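Local coordinates for cell surface protein (Putative S-layer protein) (Clostridioides difficile R20291, PDB 5NJL) that has an extended three-domain fold, shows cell adhesion in vitro and probably serves as an adhesin of the bacterial cell wall and surface layer, at residues Lys71-Ile77 with Leu206-Lys212; Val91-Glu96 with Val195-Ile201; Lys136-Thr142 with Lys153-Ile159; Gly240-Ser246 with Phe260-Thr265. All blocks are in the same frame, centred on the assembly; numbering follows the deposited sequence. Where two conformers were deposited one is given.

In the fold
The four contacts are all antiparallel strand pairings, spread along an elongated chain. Contacts 1 and 3 each bury a face of branched aliphatic side chains under a helix; the other face is more mixed, with charged and hydroxyl side chains. Contact 1 pairs two inner strands of a five-stranded mixed sheet, while contact 3 is a hairpin at the edge of a three-stranded sheet. Contact 2 is a surface contact of two very short strands, held mainly by backbone bonds and water. Contact 4 pairs an edge strand with an inner one and relies more on hydroxyls. Contacts 1 and 4 touch through the Glu-72 to Lys-263 salt bridge; the centres of contacts 3 and 4 lie about 62 Å apart.

Contact 1. Residues Lys71-Ile77 with Leu206-Lys212; sequences KELIVTI and LAEITIK
Leu-206 and Ala-207 both face Ile-77 in a classic beta bulge. The carbonyl O of Ile-77 takes two N-H groups, at 2.9 Å from Leu-206 N and 3.3 Å from Ala-207 N. Ala-207 also sets its CB beside CB of Ile-77. Glu-208 follows on the other face, where its CG meets CG2 of Ile-74. Ile-209 makes a pair of backbone bonds with Val-75, and its CD1 lies 3.8 Å from Ile-77 CD1. Thr-210 lies alongside Ile-74, both side chains pointing the same way. Ile-74 CG1 is anti to the carbonyl carbon (chi1 -57°), and the turn at chi2 (-69°) brings CD1 to 3.1 Å from Thr-210 OG1. Ile-211 bonds with Leu-73 through both backbone groups. Its CD1 reaches diagonally to Val-75 CG2 at 3.8 Å. Lys-212 runs extended beside Glu-72, with CE 3.5 Å from Glu-72 OE1. Their charged ends turn to other partners: Glu-72 to Lys-263 and Lys-212 to Glu-273, both by salt bridge. Leu-73, Val-75 and Ile-211 pack on helix 57-65. The arrangement is an antiparallel ladder, regular from Glu-208 to Lys-212 and bulged at Leu-206 and Ala-207, in the middle of a mixed five-stranded sheet with that helix over its aliphatic face.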
# COMPACT_ATOMS: atom_id res chain seq x y z
N LYS A 71 -27.04 9.78 -1.43
CA LYS A 71 -26.40 8.58 -1.98
C LYS A 71 -24.89 8.74 -1.84
O LYS A 71 -24.38 9.84 -1.54
CB LYS A 71 -26.77 8.33 -3.44
CG LYS A 71 -28.27 8.20 -3.70
CD LYS A 71 -28.87 7.01 -2.98
CE LYS A 71 -30.30 6.80 -3.41
NZ LYS A 71 -30.86 5.60 -2.76
N GLU A 72 -24.18 7.64 -2.04
CA GLU A 72 -22.73 7.64 -1.95
C GLU A 72 -22.06 6.74 -2.98
O GLU A 72 -22.68 5.85 -3.57
CB GLU A 72 -22.29 7.25 -0.54
CG GLU A 72 -22.74 5.87 -0.09
CD GLU A 72 -22.45 5.63 1.39
OE1 GLU A 72 -22.86 6.47 2.23
OE2 GLU A 72 -21.84 4.60 1.69
N LEU A 73 -20.76 6.98 -3.13
CA LEU A 73 -19.91 6.31 -4.10
C LEU A 73 -18.60 6.02 -3.37
O LEU A 73 -18.15 6.85 -2.57
CB LEU A 73 -19.65 7.29 -5.25
CG LEU A 73 -19.33 6.87 -6.67
CD1 LEU A 73 -20.36 5.87 -7.19
CD2 LEU A 73 -19.27 8.11 -7.55
N ILE A 74 -18.00 4.85 -3.62
CA ILE A 74 -16.72 4.49 -3.02
C ILE A 74 -15.66 4.51 -4.12
O ILE A 74 -15.91 3.97 -5.19
CB ILE A 74 -16.77 3.06 -2.41
CG1 ILE A 74 -17.90 2.93 -1.37
CG2 ILE A 74 -15.44 2.68 -1.77
CD1 ILE A 74 -17.67 3.73 -0.11
N VAL A 75 -14.53 5.16 -3.87
CA VAL A 75 -13.39 5.17 -4.80
C VAL A 75 -12.19 4.54 -4.08
O VAL A 75 -11.83 5.00 -2.99
CB VAL A 75 -13.03 6.61 -5.24
CG1 VAL A 75 -11.83 6.61 -6.18
CG2 VAL A 75 -14.23 7.31 -5.88
N THR A 76 -11.59 3.50 -4.67
CA THR A 76 -10.31 2.96 -4.14
C THR A 76 -9.15 3.25 -5.07
O THR A 76 -9.31 3.24 -6.29
CB THR A 76 -10.40 1.46 -3.82
OG1 THR A 76 -10.51 0.69 -5.01
CG2 THR A 76 -11.61 1.18 -2.92
N ILE A 77 -8.02 3.62 -4.49
CA ILE A 77 -6.80 3.97 -5.20
C ILE A 77 -5.76 2.92 -4.79
O ILE A 77 -5.42 2.82 -3.59
CB ILE A 77 -6.34 5.37 -4.82
CG1 ILE A 77 -7.46 6.40 -5.11
CG2 ILE A 77 -5.02 5.74 -5.50
CD1 ILE A 77 -7.06 7.82 -4.78
N LEU A 206 -3.73 2.38 -1.33
CA LEU A 206 -3.41 3.68 -0.77
C LEU A 206 -4.60 4.36 -0.10
O LEU A 206 -4.41 5.08 0.87
CB LEU A 206 -2.87 4.59 -1.87
CG LEU A 206 -1.51 4.16 -2.45
CD1 LEU A 206 -1.18 5.08 -3.61
CD2 LEU A 206 -0.43 4.21 -1.37
N ALA A 207 -5.80 4.18 -0.65
CA ALA A 207 -6.95 4.93 -0.14
C ALA A 207 -8.26 4.29 -0.47
O ALA A 207 -8.39 3.55 -1.43
CB ALA A 207 -6.92 6.36 -0.65
N GLU A 208 -9.25 4.58 0.38
CA GLU A 208 -10.65 4.25 0.14
C GLU A 208 -11.38 5.55 0.50
O GLU A 208 -11.32 5.99 1.65
CB GLU A 208 -11.04 3.09 1.05
CG GLU A 208 -12.50 2.67 1.05
CD GLU A 208 -12.83 1.86 2.31
OE1 GLU A 208 -12.22 0.77 2.51
OE2 GLU A 208 -13.70 2.31 3.11
N ILE A 209 -11.98 6.20 -0.49
CA ILE A 209 -12.65 7.48 -0.28
C ILE A 209 -14.14 7.27 -0.50
O ILE A 209 -14.53 6.79 -1.56
CB ILE A 209 -12.13 8.59 -1.21
CG1 ILE A 209 -10.62 8.75 -1.06
CG2 ILE A 209 -12.83 9.92 -0.94
CD1 ILE A 209 -9.86 8.14 -2.22
N THR A 210 -14.95 7.61 0.51
CA THR A 210 -16.41 7.52 0.41
C THR A 210 -16.93 8.92 0.11
O THR A 210 -16.65 9.86 0.85
CB THR A 210 -17.03 6.99 1.71
OG1 THR A 210 -16.45 5.71 1.99
CG2 THR A 210 -18.56 6.83 1.57
N ILE A 211 -17.63 9.07 -1.01
CA ILE A 211 -18.16 10.34 -1.44
C ILE A 211 -19.65 10.31 -1.12
O ILE A 211 -20.34 9.42 -1.56
CB ILE A 211 -17.97 10.58 -2.95
CG1 ILE A 211 -16.49 10.43 -3.35
CG2 ILE A 211 -18.44 11.99 -3.31
CD1 ILE A 211 -16.32 10.32 -4.86
N LYS A 212 -20.12 11.28 -0.36
CA LYS A 212 -21.51 11.31 0.10
C LYS A 212 -22.13 12.60 -0.36
O LYS A 212 -21.59 13.68 -0.10
CB LYS A 212 -21.57 11.22 1.62
CG LYS A 212 -21.13 9.87 2.14
CD LYS A 212 -21.16 9.80 3.66
CE LYS A 212 -20.65 8.46 4.16
NZ LYS A 212 -20.92 8.20 5.60

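Contact 2. Residues Val91-Glu96 with Val195-Ile201; sequences VAEATE and VAGAKNI. With SO4 (sulfate ion), chain G; SO4 (sulfate ion), chain P.
Lys-199 N donates to Ala-94 O at 2.9 Å, and Ala-94 N returns a bond to Lys-199 O at 3.0 Å. This is the hydrogen-bonded pair of a very short two-stranded antiparallel sheet. The first bond is nearly straight at hydrogen (175°), yet the donor stands well above the plane of the Ala-94 carbonyl, 59° out of it. Ile-201 N extends the ladder to Ala-92 O. The side chain of Ile-201 follows that carbonyl, and its CD1 also lies 4.2 Å from Ala-94 CB. Ile-83 touches both side chains. Beyond the sheet, the Thr-95 hydroxyl donates to Ala-196 O at 2.9 Å. Thr-95 OG1 is anti to its own carbonyl carbon (chi1 -55°), which turns it to the Ala-196 end of the other segment. Glu-96 lays its carboxylate over the aliphatic part of Lys-199, with CD 3.7 Å from Lys-199 CD; the charged ends stay apart. Water 1 joins Glu-96 N to Gly-197 O. Glu-93 turns its carboxylate to Ser-33. The N-H groups of Gly-197 and Asn-200 are hydrogen-bonded to two sulfate ions, probably from the crystallisation liquor. One accepts from Gly-197 N, and O3 of the other lies 2.7 Å from Asn-200 N.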
# COMPACT_ATOMS: atom_id res chain seq x y z
N VAL A 91 9.53 1.87 -13.00
CA VAL A 91 9.29 0.52 -13.47
C VAL A 91 8.41 -0.30 -12.53
O VAL A 91 8.25 0.05 -11.36
CB VAL A 91 10.62 -0.22 -13.76
CG1 VAL A 91 11.45 0.59 -14.75
CG2 VAL A 91 11.41 -0.46 -12.49
N ALA A 92 7.87 -1.39 -13.06
CA ALA A 92 6.88 -2.23 -12.39
C ALA A 92 7.48 -3.43 -11.66
O ALA A 92 6.81 -4.09 -10.86
CB ALA A 92 5.89 -2.75 -13.42
N GLU A 93 8.74 -3.71 -11.96
CA GLU A 93 9.41 -4.89 -11.44
C GLU A 93 10.80 -4.49 -10.92
O GLU A 93 11.40 -3.48 -11.36
CB GLU A 93 9.45 -6.02 -12.50
CG GLU A 93 10.15 -5.67 -13.79
CD GLU A 93 9.33 -4.76 -14.71
OE1 GLU A 93 8.18 -5.13 -15.02
OE2 GLU A 93 9.85 -3.67 -15.10
N ALA A 94 11.26 -5.24 -9.92
CA ALA A 94 12.55 -4.97 -9.27
C ALA A 94 12.99 -6.18 -8.45
O ALA A 94 12.16 -7.01 -8.04
CB ALA A 94 12.45 -3.77 -8.36
N THR A 95 14.31 -6.26 -8.22
CA THR A 95 14.85 -7.26 -7.29
C THR A 95 14.33 -6.96 -5.90
O THR A 95 14.36 -5.81 -5.45
CB THR A 95 16.37 -7.23 -7.26
OG1 THR A 95 16.85 -7.39 -8.59
CG2 THR A 95 16.92 -8.36 -6.36
N GLU A 96 13.84 -7.98 -5.21
CA GLU A 96 13.39 -7.81 -3.85
C GLU A 96 14.56 -7.44 -2.94
O GLU A 96 15.71 -7.79 -3.21
CB GLU A 96 12.66 -9.08 -3.37
CG GLU A 96 11.28 -9.15 -4.06
CD GLU A 96 10.36 -10.28 -3.62
OE1 GLU A 96 10.84 -11.32 -3.13
OE2 GLU A 96 9.13 -10.12 -3.86
N VAL A 195 22.68 -9.32 -8.80
CA VAL A 195 21.44 -9.41 -8.04
C VAL A 195 20.52 -10.54 -8.51
O VAL A 195 20.65 -11.08 -9.61
CB VAL A 195 20.70 -8.05 -8.03
CG1 VAL A 195 21.55 -7.03 -7.32
CG2 VAL A 195 20.34 -7.59 -9.43
N ALA A 196 19.56 -10.88 -7.66
CA ALA A 196 18.57 -11.87 -7.99
C ALA A 196 17.62 -11.28 -9.05
O ALA A 196 17.67 -10.08 -9.36
CB ALA A 196 17.80 -12.30 -6.74
N GLY A 197 16.82 -12.15 -9.65
CA GLY A 197 15.94 -11.76 -10.74
C GLY A 197 14.87 -10.80 -10.25
O GLY A 197 14.49 -10.83 -9.07
N ALA A 198 14.47 -9.89 -11.12
CA ALA A 198 13.42 -8.92 -10.80
C ALA A 198 12.08 -9.64 -10.66
O ALA A 198 11.85 -10.66 -11.30
CB ALA A 198 13.32 -7.84 -11.86
N LYS A 199 11.26 -9.15 -9.75
CA LYS A 199 9.93 -9.69 -9.52
C LYS A 199 8.94 -8.55 -9.60
O LYS A 199 9.28 -7.41 -9.33
CB LYS A 199 9.86 -10.32 -8.13
CG LYS A 199 10.66 -11.62 -8.00
CD LYS A 199 10.26 -12.35 -6.71
CE LYS A 199 11.11 -13.59 -6.44
NZ LYS A 199 11.16 -14.50 -7.62
N ASN A 200 7.71 -8.88 -9.94
CA ASN A 200 6.63 -7.89 -9.98
C ASN A 200 6.48 -7.25 -8.62
O ASN A 200 6.37 -7.96 -7.62
CB ASN A 200 5.32 -8.57 -10.44
CG ASN A 200 4.23 -7.57 -10.78
OD1 ASN A 200 4.51 -6.49 -11.32
ND2 ASN A 200 3.00 -7.92 -10.49
N ILE A 201 6.50 -5.92 -8.55
CA ILE A 201 6.35 -5.23 -7.28
C ILE A 201 4.88 -5.36 -6.83
O ILE A 201 3.97 -5.24 -7.66
CB ILE A 201 6.74 -3.74 -7.38
CG1 ILE A 201 8.23 -3.60 -7.77
CG2 ILE A 201 6.49 -3.02 -6.06
CD1 ILE A 201 8.59 -2.24 -8.30
S SO4 G . 6.85 -12.40 -10.32
O1 SO4 G . 5.45 -12.42 -10.82
O2 SO4 G . 7.76 -12.08 -11.44
O3 SO4 G . 6.94 -11.39 -9.25
O4 SO4 G . 7.20 -13.73 -9.76
S SO4 P . 16.40 -15.72 -9.87
O1 SO4 P . 15.50 -15.98 -8.72
O2 SO4 P . 15.64 -15.12 -10.99
O3 SO4 P . 16.98 -17.00 -10.34
O4 SO4 P . 17.48 -14.80 -9.43
O HOH W 1 14.09 -10.59 -6.35
O HOH W 2 8.07 -8.16 -5.46

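Contact 3. Residues Lys136-Thr142 with Lys153-Ile159; sequences KDKLVIT and KTIEIGI
Leu-139 and Ile-157 form a hydrogen-bonded pair in the beta hairpin of strands 138-145 and 152-158. Backbone bonds come first. Leu-139 N donates to Ile-157 O at 2.7 Å, and Ile-141 and Ile-155 exchange a second two-way pair. Leu-139, Ile-141, Ile-155 and Ile-157 share the apolar face. Leu-139 and Ile-157 stand side by side, with CB atoms 4.0 Å apart, and Ile-141 CD1 reaches Ile-157 CG1. Helix 101-115 packs on Leu-139 and Ile-141. The other face begins with Val-140, whose CG1 meets Thr-154 CG2 at 3.5 Å. Glu-156 on this face stretches across toward Lys-136 and Lys-138. It has two conformers, and what follows at its carboxylate holds for one of them only. OE1 makes a long, weak salt bridge to Lys-136 NZ, at 3.5 Å. The aliphatic part of Lys-138 lies against the same carboxylate. Lys-138 bends at chi2 (-62°), and its NZ stops 4.1 Å from Glu-156 OE2; water 4 spans that gap. Water 3 accepts from Lys-138 NZ and Ile-159 N and donates to Asp-137 O. Asp-137 OD1 is held by Tyr-132 and Ser-101. Toward the hairpin turn, the hydroxyls Thr-142 OG1 and Thr-154 OG1 share a hydrogen bond of 2.9 Å.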
# COMPACT_ATOMS: atom_id res chain seq x y z
N LYS A 136 26.24 -6.05 14.12
CA LYS A 136 26.24 -4.98 13.10
C LYS A 136 25.01 -4.99 12.21
O LYS A 136 24.76 -4.03 11.49
CB LYS A 136 27.45 -5.12 12.17
CG LYS A 136 28.80 -4.93 12.82
CD LYS A 136 29.93 -5.27 11.85
CE LYS A 136 29.94 -4.37 10.61
NZ LYS A 136 31.16 -4.55 9.78
N ASP A 137 24.28 -6.11 12.21
CA ASP A 137 23.13 -6.32 11.37
C ASP A 137 23.49 -6.27 9.86
O ASP A 137 22.84 -5.58 9.06
CB ASP A 137 22.07 -5.27 11.72
CG ASP A 137 20.70 -5.75 11.47
OD1 ASP A 137 20.47 -6.96 11.30
OD2 ASP A 137 19.82 -4.87 11.47
N LYS A 138 24.50 -7.05 9.49
CA LYS A 138 24.99 -7.14 8.12
C LYS A 138 25.23 -8.58 7.67
O LYS A 138 25.60 -9.43 8.49
CB LYS A 138 26.32 -6.38 7.99
CG LYS A 138 26.23 -4.89 8.31
CD LYS A 138 25.31 -4.13 7.37
CE LYS A 138 25.21 -2.65 7.78
NZ LYS A 138 24.19 -1.91 6.98
N LEU A 139 25.01 -8.84 6.39
CA LEU A 139 25.44 -10.10 5.75
C LEU A 139 26.83 -9.80 5.16
O LEU A 139 26.98 -8.84 4.41
CB LEU A 139 24.46 -10.47 4.65
CG LEU A 139 24.81 -11.55 3.66
CD1 LEU A 139 24.95 -12.88 4.36
CD2 LEU A 139 23.78 -11.64 2.57
N VAL A 140 27.82 -10.61 5.53
CA VAL A 140 29.19 -10.41 5.06
C VAL A 140 29.57 -11.63 4.24
O VAL A 140 29.63 -12.77 4.75
CB VAL A 140 30.13 -10.22 6.25
CG1 VAL A 140 31.56 -9.99 5.82
CG2 VAL A 140 29.62 -9.10 7.16
N ILE A 141 29.84 -11.39 2.97
CA ILE A 141 30.23 -12.43 2.03
C ILE A 141 31.72 -12.33 1.76
O ILE A 141 32.22 -11.27 1.36
CB ILE A 141 29.40 -12.30 0.77
CG1 ILE A 141 27.91 -12.55 1.13
CG2 ILE A 141 29.84 -13.32 -0.28
CD1 ILE A 141 26.99 -12.07 0.05
N THR A 142 32.44 -13.43 1.96
CA THR A 142 33.90 -13.43 1.79
C THR A 142 34.25 -14.52 0.78
O THR A 142 33.89 -15.69 0.96
CB THR A 142 34.60 -13.61 3.13
OG1 THR A 142 34.47 -12.40 3.88
CG2 THR A 142 36.07 -13.94 2.98
N LYS A 153 37.98 -11.18 -1.56
CA LYS A 153 37.07 -10.03 -1.57
C LYS A 153 36.06 -10.24 -0.47
O LYS A 153 35.56 -11.35 -0.28
CB LYS A 153 36.36 -9.94 -2.92
CG LYS A 153 35.41 -8.77 -3.04
CD LYS A 153 36.20 -7.47 -3.22
CE LYS A 153 35.30 -6.27 -3.02
NZ LYS A 153 36.11 -5.08 -3.39
N THR A 154 35.76 -9.18 0.27
CA THR A 154 34.69 -9.19 1.24
C THR A 154 33.67 -8.13 0.82
O THR A 154 34.04 -6.98 0.55
CB THR A 154 35.22 -8.93 2.67
OG1 THR A 154 35.98 -10.06 3.08
CG2 THR A 154 34.06 -8.78 3.66
N ILE A 155 32.40 -8.52 0.83
CA ILE A 155 31.29 -7.64 0.44
C ILE A 155 30.31 -7.61 1.60
O ILE A 155 29.96 -8.68 2.13
CB ILE A 155 30.55 -8.21 -0.80
CG1 ILE A 155 31.48 -8.34 -2.02
CG2 ILE A 155 29.32 -7.38 -1.17
CD1 ILE A 155 31.92 -7.02 -2.61
N GLU A 156 29.87 -6.40 1.98
CA GLU A 156 28.89 -6.20 3.06
C GLU A 156 27.52 -5.85 2.47
O GLU A 156 27.41 -4.95 1.62
CB GLU A 156 29.36 -5.13 4.05
CG GLU A 156 28.33 -4.71 5.10
CD GLU A 156 28.81 -3.57 5.99
OE1 GLU A 156 29.84 -3.76 6.67
OE2 GLU A 156 28.16 -2.48 6.00
N ILE A 157 26.49 -6.56 2.93
CA ILE A 157 25.11 -6.43 2.44
C ILE A 157 24.26 -6.10 3.68
O ILE A 157 24.40 -6.75 4.73
CB ILE A 157 24.62 -7.73 1.77
CG1 ILE A 157 25.53 -8.17 0.60
CG2 ILE A 157 23.19 -7.61 1.28
CD1 ILE A 157 25.51 -7.26 -0.60
N GLY A 158 23.40 -5.09 3.56
CA GLY A 158 22.56 -4.66 4.67
C GLY A 158 21.07 -4.66 4.39
O GLY A 158 20.61 -4.93 3.29
N ILE A 159 20.31 -4.30 5.42
CA ILE A 159 18.88 -4.15 5.30
C ILE A 159 18.65 -3.05 4.28
O ILE A 159 19.33 -2.01 4.30
CB ILE A 159 18.21 -3.81 6.66
CG1 ILE A 159 18.35 -5.00 7.63
CG2 ILE A 159 16.72 -3.49 6.46
CD1 ILE A 159 18.01 -4.69 9.07
O HOH W 3 21.85 -3.45 7.68
O HOH W 4 25.88 -2.19 4.65

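Contact 4. Residues Gly240-Ser246 with Phe260-Thr265; sequences GTSKSIS and FTIKYT. With SO4 (sulfate ion), chain S.
Thr-241 pairs with Thr-265 and Ser-244 with Lys-263, so the register slips by one residue in between. The slip is a beta bulge, and the chain turns a corner at Ser-242. Before the bulge, Thr-241 and Thr-265 exchange two backbone bonds, and OG1 of Thr-241 lies 3.4 Å from CB of Thr-265. Water 6 joins Ser-242 O to Thr-265 OG1. At the corner Ser-242 N points away from the neighbouring strand. It donates a straight bond of 2.7 Å to O2 of a sulfate ion, probably from the crystallisation liquor. After the bulge, Ser-244 and Lys-263 exchange two backbone bonds. Ser-244 OG rests 3.5 Å from Lys-263 CB. The amine of Lys-263 leads away to Glu-72, with Asn-70 O as its second partner. On the opposite face Ile-245 stands beside Ile-262 and Phe-260. Its CG1 is 3.7 Å from Ile-262 CG2, and its CG2 branch is 3.7 Å from Phe-260 CD2. Helix 281-291 packs against all three. Near the other end, Gly-240 CA comes within 3.6 Å of Tyr-264 CD2. Ser-246 finishes the ladder in two ways. Its N donates to Thr-261 O, and its OG accepts from Thr-261 N at 2.9 Å. Ser-246 OG sits between its own N and carbonyl carbon (chi1 80°), turned to the other strand. A hydroxyl thus stands in for a backbone carbonyl where the edge strand ends, and the Thr-261 N-H remains bonded.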
# COMPACT_ATOMS: atom_id res chain seq x y z
N GLY A 240 -37.24 14.32 10.42
CA GLY A 240 -36.72 14.33 9.06
C GLY A 240 -37.45 13.31 8.21
O GLY A 240 -38.00 12.34 8.74
N THR A 241 -37.45 13.51 6.90
CA THR A 241 -38.09 12.60 5.96
C THR A 241 -37.04 11.72 5.25
O THR A 241 -35.84 11.99 5.35
CB THR A 241 -38.95 13.35 4.94
OG1 THR A 241 -38.17 14.30 4.22
CG2 THR A 241 -40.12 14.06 5.65
N SER A 242 -37.52 10.66 4.59
CA SER A 242 -36.69 9.66 3.90
C SER A 242 -35.52 9.22 4.78
O SER A 242 -34.36 9.29 4.37
CB SER A 242 -36.16 10.20 2.58
OG SER A 242 -37.20 10.77 1.81
N LYS A 243 -35.86 8.83 6.00
CA LYS A 243 -34.88 8.45 7.00
C LYS A 243 -34.34 7.06 6.66
O LYS A 243 -35.11 6.17 6.29
CB LYS A 243 -35.48 8.41 8.39
CG LYS A 243 -35.66 9.76 9.06
CD LYS A 243 -36.31 9.62 10.42
CE LYS A 243 -37.79 9.29 10.28
NZ LYS A 243 -38.46 9.18 11.60
N SER A 244 -33.03 6.90 6.77
CA SER A 244 -32.43 5.56 6.83
C SER A 244 -31.43 5.58 7.97
O SER A 244 -30.57 6.46 8.02
CB SER A 244 -31.80 5.15 5.49
OG SER A 244 -30.69 5.95 5.18
N ILE A 245 -31.59 4.64 8.90
CA ILE A 245 -30.74 4.54 10.08
C ILE A 245 -29.88 3.27 9.94
O ILE A 245 -30.41 2.19 9.70
CB ILE A 245 -31.59 4.52 11.38
CG1 ILE A 245 -32.32 5.86 11.56
CG2 ILE A 245 -30.71 4.23 12.58
CD1 ILE A 245 -33.43 5.86 12.61
N SER A 246 -28.57 3.43 10.09
CA SER A 246 -27.62 2.33 9.87
C SER A 246 -27.48 1.44 11.10
O SER A 246 -28.06 1.71 12.15
CB SER A 246 -26.25 2.89 9.47
OG SER A 246 -25.50 3.35 10.58
N PHE A 260 -23.39 5.07 14.72
CA PHE A 260 -24.38 4.82 13.67
C PHE A 260 -24.68 6.13 12.92
O PHE A 260 -24.28 7.22 13.35
CB PHE A 260 -25.65 4.14 14.22
CG PHE A 260 -26.59 5.07 14.98
CD1 PHE A 260 -26.34 5.42 16.30
CD2 PHE A 260 -27.74 5.56 14.37
CE1 PHE A 260 -27.20 6.25 17.01
CE2 PHE A 260 -28.61 6.39 15.07
CZ PHE A 260 -28.34 6.74 16.39
N THR A 261 -25.35 6.00 11.78
CA THR A 261 -25.64 7.15 10.94
C THR A 261 -27.13 7.24 10.71
O THR A 261 -27.82 6.22 10.66
CB THR A 261 -24.93 7.07 9.56
OG1 THR A 261 -25.32 5.87 8.90
CG2 THR A 261 -23.43 7.10 9.73
N ILE A 262 -27.63 8.47 10.60
CA ILE A 262 -29.00 8.72 10.19
C ILE A 262 -28.90 9.61 8.98
O ILE A 262 -28.33 10.70 9.06
CB ILE A 262 -29.84 9.48 11.25
CG1 ILE A 262 -29.54 8.97 12.66
CG2 ILE A 262 -31.33 9.39 10.92
CD1 ILE A 262 -29.76 10.02 13.73
N LYS A 263 -29.39 9.12 7.85
CA LYS A 263 -29.56 9.96 6.67
C LYS A 263 -31.01 10.42 6.71
O LYS A 263 -31.91 9.62 6.97
CB LYS A 263 -29.30 9.18 5.39
CG LYS A 263 -27.85 8.73 5.25
CD LYS A 263 -27.56 8.01 3.93
CE LYS A 263 -26.05 7.85 3.72
NZ LYS A 263 -25.61 7.45 2.35
N TYR A 264 -31.23 11.70 6.46
CA TYR A 264 -32.59 12.23 6.35
C TYR A 264 -32.61 13.51 5.53
O TYR A 264 -31.57 14.15 5.31
CB TYR A 264 -33.19 12.45 7.75
CG TYR A 264 -32.57 13.58 8.54
CD1 TYR A 264 -31.43 13.38 9.30
CD2 TYR A 264 -33.15 14.86 8.56
CE1 TYR A 264 -30.88 14.40 10.05
CE2 TYR A 264 -32.60 15.89 9.30
CZ TYR A 264 -31.46 15.65 10.04
OH TYR A 264 -30.90 16.64 10.79
N THR A 265 -33.82 13.88 5.13
CA THR A 265 -34.05 15.15 4.45
C THR A 265 -34.63 16.13 5.49
O THR A 265 -35.63 15.82 6.17
CB THR A 265 -34.99 14.92 3.29
OG1 THR A 265 -34.36 14.00 2.40
CG2 THR A 265 -35.28 16.20 2.52
S SO4 S . -40.54 9.45 5.89
O1 SO4 S . -41.25 8.19 5.59
O2 SO4 S . -40.19 10.06 4.59
O3 SO4 S . -41.42 10.37 6.63
O4 SO4 S . -39.34 9.13 6.72
O HOH W 5 -38.38 17.01 4.73
O HOH W 6 -32.84 11.64 2.92